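Local coordinates for protein pseudoperoxidase (Leishmania major, PDB 5VIA) that binds heme b and belongs to the peroxidase family, yet is classed as a pseudoperoxidase and is probably membrane-anchored, with peroxidase activity assigned only from its family, at residues Glu149-Ala154 with Gln271-Lys276; Ala95-Lys98 with Gly102-Glu105. All coordinates share one frame; numbering follows the deposited sequence.

Interaction 1: Glu149-Ala154 with Gln271-Lys276; sequences EAECVA and QSAFTK
The flat group here is the carboxylate of E151, met at its two oxygens by S272 and K276. In one of the two modelled conformers of K276, NZ reaches E151 OE1 on the syn lone pair, forming a salt bridge of 2.8 Å that may be only partly occupied. S272 OG donates to E151 OE2 over 2.6 Å, approaching on the anti side and 22° out of the carboxylate plane. K276 is extended beyond CG and crosses the glutamate at about a right angle. Below the carboxylate the helices meet directly: A273 CB lies 3.5 Å from E151 CB and 3.3 Å from E151 O. E151 CG stands anti to the carbonyl carbon (chi1 -76°), and from there the extended chain reaches the end of K276. E151 OE1 also accepts from T148 N, and K276 NZ also donates to G146 O. The buried carboxylate is therefore held by S272 and T148, joined by K276 in that conformer, and the lysine would be expected to favour its ionised form. Helices 149-155 and 263-279 pack across each other at 89°, 8.3 Å apart at the axes of these segments, a near-perpendicular pair within the largely helical heme peroxidase fold.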
# COMPACT_ATOMS: atom_id res chain seq x y z
N GLU A 149 -0.03 -13.04 -10.92
CA GLU A 149 -0.96 -11.97 -11.30
C GLU A 149 -2.13 -11.85 -10.32
O GLU A 149 -2.59 -10.75 -10.01
CB GLU A 149 -1.44 -12.08 -12.76
CG GLU A 149 -2.27 -10.84 -13.15
CD GLU A 149 -2.54 -10.69 -14.63
OE1 GLU A 149 -2.99 -11.66 -15.27
OE2 GLU A 149 -2.31 -9.57 -15.16
N ALA A 150 -2.58 -12.99 -9.80
CA ALA A 150 -3.64 -12.99 -8.78
C ALA A 150 -3.23 -12.19 -7.54
O ALA A 150 -4.02 -11.41 -7.00
CB ALA A 150 -3.99 -14.42 -8.40
N GLU A 151 -1.99 -12.38 -7.10
CA GLU A 151 -1.47 -11.66 -5.93
C GLU A 151 -1.32 -10.17 -6.22
O GLU A 151 -1.65 -9.33 -5.36
CB GLU A 151 -0.14 -12.28 -5.46
CG GLU A 151 -0.31 -13.61 -4.71
CD GLU A 151 0.98 -14.42 -4.61
OE1 GLU A 151 1.91 -14.20 -5.42
OE2 GLU A 151 1.05 -15.31 -3.73
N CYS A 152 -0.84 -9.82 -7.41
CA CYS A 152 -0.70 -8.40 -7.77
C CYS A 152 -2.04 -7.69 -7.67
O CYS A 152 -2.16 -6.63 -7.05
CB CYS A 152 -0.19 -8.25 -9.20
SG CYS A 152 1.52 -8.76 -9.47
N VAL A 153 -3.05 -8.29 -8.29
CA VAL A 153 -4.39 -7.71 -8.34
C VAL A 153 -5.00 -7.65 -6.95
O VAL A 153 -5.66 -6.66 -6.58
CB VAL A 153 -5.29 -8.51 -9.29
CG1 VAL A 153 -6.75 -8.06 -9.20
CG2 VAL A 153 -4.76 -8.41 -10.72
N ALA A 154 -4.74 -8.68 -6.15
CA ALA A 154 -5.25 -8.74 -4.78
C ALA A 154 -4.71 -7.61 -3.92
O ALA A 154 -5.39 -7.10 -3.01
CB ALA A 154 -4.92 -10.10 -4.16
N GLN A 271 -3.61 -11.89 1.47
CA GLN A 271 -2.70 -12.14 2.57
C GLN A 271 -1.43 -12.78 2.06
O GLN A 271 -0.33 -12.48 2.53
CB GLN A 271 -3.39 -13.00 3.66
CG GLN A 271 -4.59 -12.27 4.29
CD GLN A 271 -5.18 -13.03 5.46
OE1 GLN A 271 -4.71 -12.91 6.59
NE2 GLN A 271 -6.24 -13.79 5.20
N SER A 272 -1.57 -13.65 1.06
CA SER A 272 -0.40 -14.25 0.45
C SER A 272 0.48 -13.20 -0.23
O SER A 272 1.71 -13.20 -0.08
CB SER A 272 -0.82 -15.34 -0.54
OG SER A 272 0.29 -15.72 -1.32
N ALA A 273 -0.15 -12.29 -0.97
CA ALA A 273 0.58 -11.20 -1.62
C ALA A 273 1.24 -10.27 -0.60
O ALA A 273 2.40 -9.88 -0.76
CB ALA A 273 -0.36 -10.39 -2.51
N PHE A 274 0.49 -9.90 0.43
CA PHE A 274 1.00 -8.90 1.37
C PHE A 274 2.20 -9.47 2.10
O PHE A 274 3.21 -8.79 2.30
CB PHE A 274 -0.09 -8.44 2.34
CG PHE A 274 0.20 -7.10 2.96
CD1 PHE A 274 1.02 -7.00 4.08
CD2 PHE A 274 -0.33 -5.94 2.42
CE1 PHE A 274 1.29 -5.76 4.66
CE2 PHE A 274 -0.05 -4.68 3.01
CZ PHE A 274 0.76 -4.61 4.12
N THR A 275 2.11 -10.73 2.49
CA THR A 275 3.25 -11.40 3.11
C THR A 275 4.49 -11.43 2.19
O THR A 275 5.60 -11.11 2.64
CB THR A 275 2.86 -12.82 3.59
OG1 THR A 275 2.06 -12.69 4.77
CG2 THR A 275 4.10 -13.65 3.91
N LYS A 276 4.34 -11.82 0.93
CA LYS A 276 5.47 -11.80 -0.01
C LYS A 276 6.06 -10.39 -0.11
O LYS A 276 7.28 -10.21 -0.13
CB LYS A 276 5.04 -12.24 -1.41
CG LYS A 276 4.83 -13.75 -1.62
CD LYS A 276 4.66 -14.00 -3.14
CE LYS A 276 4.55 -15.48 -3.53
NZ LYS A 276 4.23 -15.64 -5.00

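Interaction 2: Ala95-Lys98 with Gly102-Glu105; sequences AGIK and GPYE
A helix-end turn backed by a CH-pi contact, made where helix 85-99 ends and the chain doubles back before helix 105-109, joins I97 and K98 to G102-Y104. The backbone closes it: G102 N donates to I97 O over 2.8 Å, an i to i+5 bond of the kind that forms the outer link of a Schellman motif, though this bond alone does not establish one. On the buried side I97 CG2 packs against G102 C, P103 O and Y104 CB, approaching the last to 3.7 Å. On the outer side the aliphatic part of K98 runs across the tyrosine ring, its CB 3.7 Å from the ring centroid and almost on the normal. K98 CG lies over Y104 CZ and CE1, and K98 CE comes 3.1 Å from Y104 OH. Y104 CG sits between its own backbone N and carbonyl carbon (chi1 73°), which turns the ring toward the lysine. E105 CD lies over the opposite face toward the rim, and G102 O is at the edge in plane. Y104, at the N-cap position of helix 105-109, donates its backbone N to E105 OE1. The chemistry is thus mainly dispersion around one backbone bond, while the buried P103 O has no hydrogen-bonding partner in the model.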
# COMPACT_ATOMS: atom_id res chain seq x y z
N ALA A 95 -0.83 -3.97 11.53
CA ALA A 95 -1.77 -3.36 12.46
C ALA A 95 -2.74 -2.41 11.75
O ALA A 95 -3.89 -2.26 12.17
CB ALA A 95 -1.02 -2.64 13.57
N GLY A 96 -2.26 -1.77 10.68
CA GLY A 96 -3.12 -0.91 9.87
C GLY A 96 -4.26 -1.71 9.24
O GLY A 96 -5.42 -1.27 9.24
N ILE A 97 -3.93 -2.88 8.70
CA ILE A 97 -4.95 -3.75 8.12
C ILE A 97 -5.98 -4.15 9.18
O ILE A 97 -7.19 -4.08 8.95
CB ILE A 97 -4.32 -5.03 7.53
CG1 ILE A 97 -3.34 -4.67 6.40
CG2 ILE A 97 -5.39 -5.96 6.99
CD1 ILE A 97 -2.47 -5.84 5.97
N LYS A 98 -5.49 -4.59 10.34
CA LYS A 98 -6.35 -4.95 11.46
C LYS A 98 -7.27 -3.79 11.85
O LYS A 98 -8.48 -3.98 12.06
CB LYS A 98 -5.49 -5.33 12.68
CG LYS A 98 -6.27 -5.78 13.91
CD LYS A 98 -5.31 -6.13 15.05
CE LYS A 98 -6.01 -6.85 16.20
NZ LYS A 98 -6.96 -6.02 16.95
N GLY A 102 -9.46 -5.26 7.89
CA GLY A 102 -8.99 -6.03 6.75
C GLY A 102 -8.58 -7.44 7.13
O GLY A 102 -8.57 -7.80 8.30
N PRO A 103 -8.28 -8.26 6.12
CA PRO A 103 -7.83 -9.63 6.42
C PRO A 103 -6.35 -9.62 6.75
O PRO A 103 -5.52 -9.32 5.89
CB PRO A 103 -8.09 -10.38 5.10
CG PRO A 103 -8.00 -9.32 4.04
CD PRO A 103 -8.51 -8.05 4.68
N TYR A 104 -6.01 -9.95 8.00
CA TYR A 104 -4.62 -9.87 8.44
C TYR A 104 -4.18 -11.09 9.25
O TYR A 104 -3.00 -11.21 9.60
CB TYR A 104 -4.42 -8.62 9.30
CG TYR A 104 -5.04 -8.77 10.67
CD1 TYR A 104 -6.38 -8.51 10.87
CD2 TYR A 104 -4.28 -9.20 11.75
CE1 TYR A 104 -6.95 -8.66 12.10
CE2 TYR A 104 -4.85 -9.36 12.99
CZ TYR A 104 -6.18 -9.08 13.15
OH TYR A 104 -6.75 -9.23 14.38
N GLU A 105 -5.12 -11.97 9.56
CA GLU A 105 -4.87 -13.08 10.49
C GLU A 105 -3.77 -14.05 10.02
O GLU A 105 -2.91 -14.44 10.81
CB GLU A 105 -6.17 -13.84 10.78
CG GLU A 105 -7.18 -13.08 11.66
CD GLU A 105 -8.14 -12.18 10.87
OE1 GLU A 105 -7.85 -11.83 9.70
OE2 GLU A 105 -9.21 -11.83 11.44

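Helix 263-279 connects the two contacts, whose centres are 14 Å apart. One part of it meets helix 149-155 in interaction 1, while neighbouring side chains of the same segment reach the turn of interaction 2: F274 CZ packs 3.9 Å from I97 CD1, and Q271 CG lies 3.5 Å from P103 O. Q271 OE1 accepts a hydrogen bond from A106 N, tying the helix to the start of helix 105-109. Neither contact supplies an axial ligand of the heme iron, which is bound by C60 and H159. Both lie near the heme without these side chains touching it: those of A273 and I97 are each about 8 Å from it.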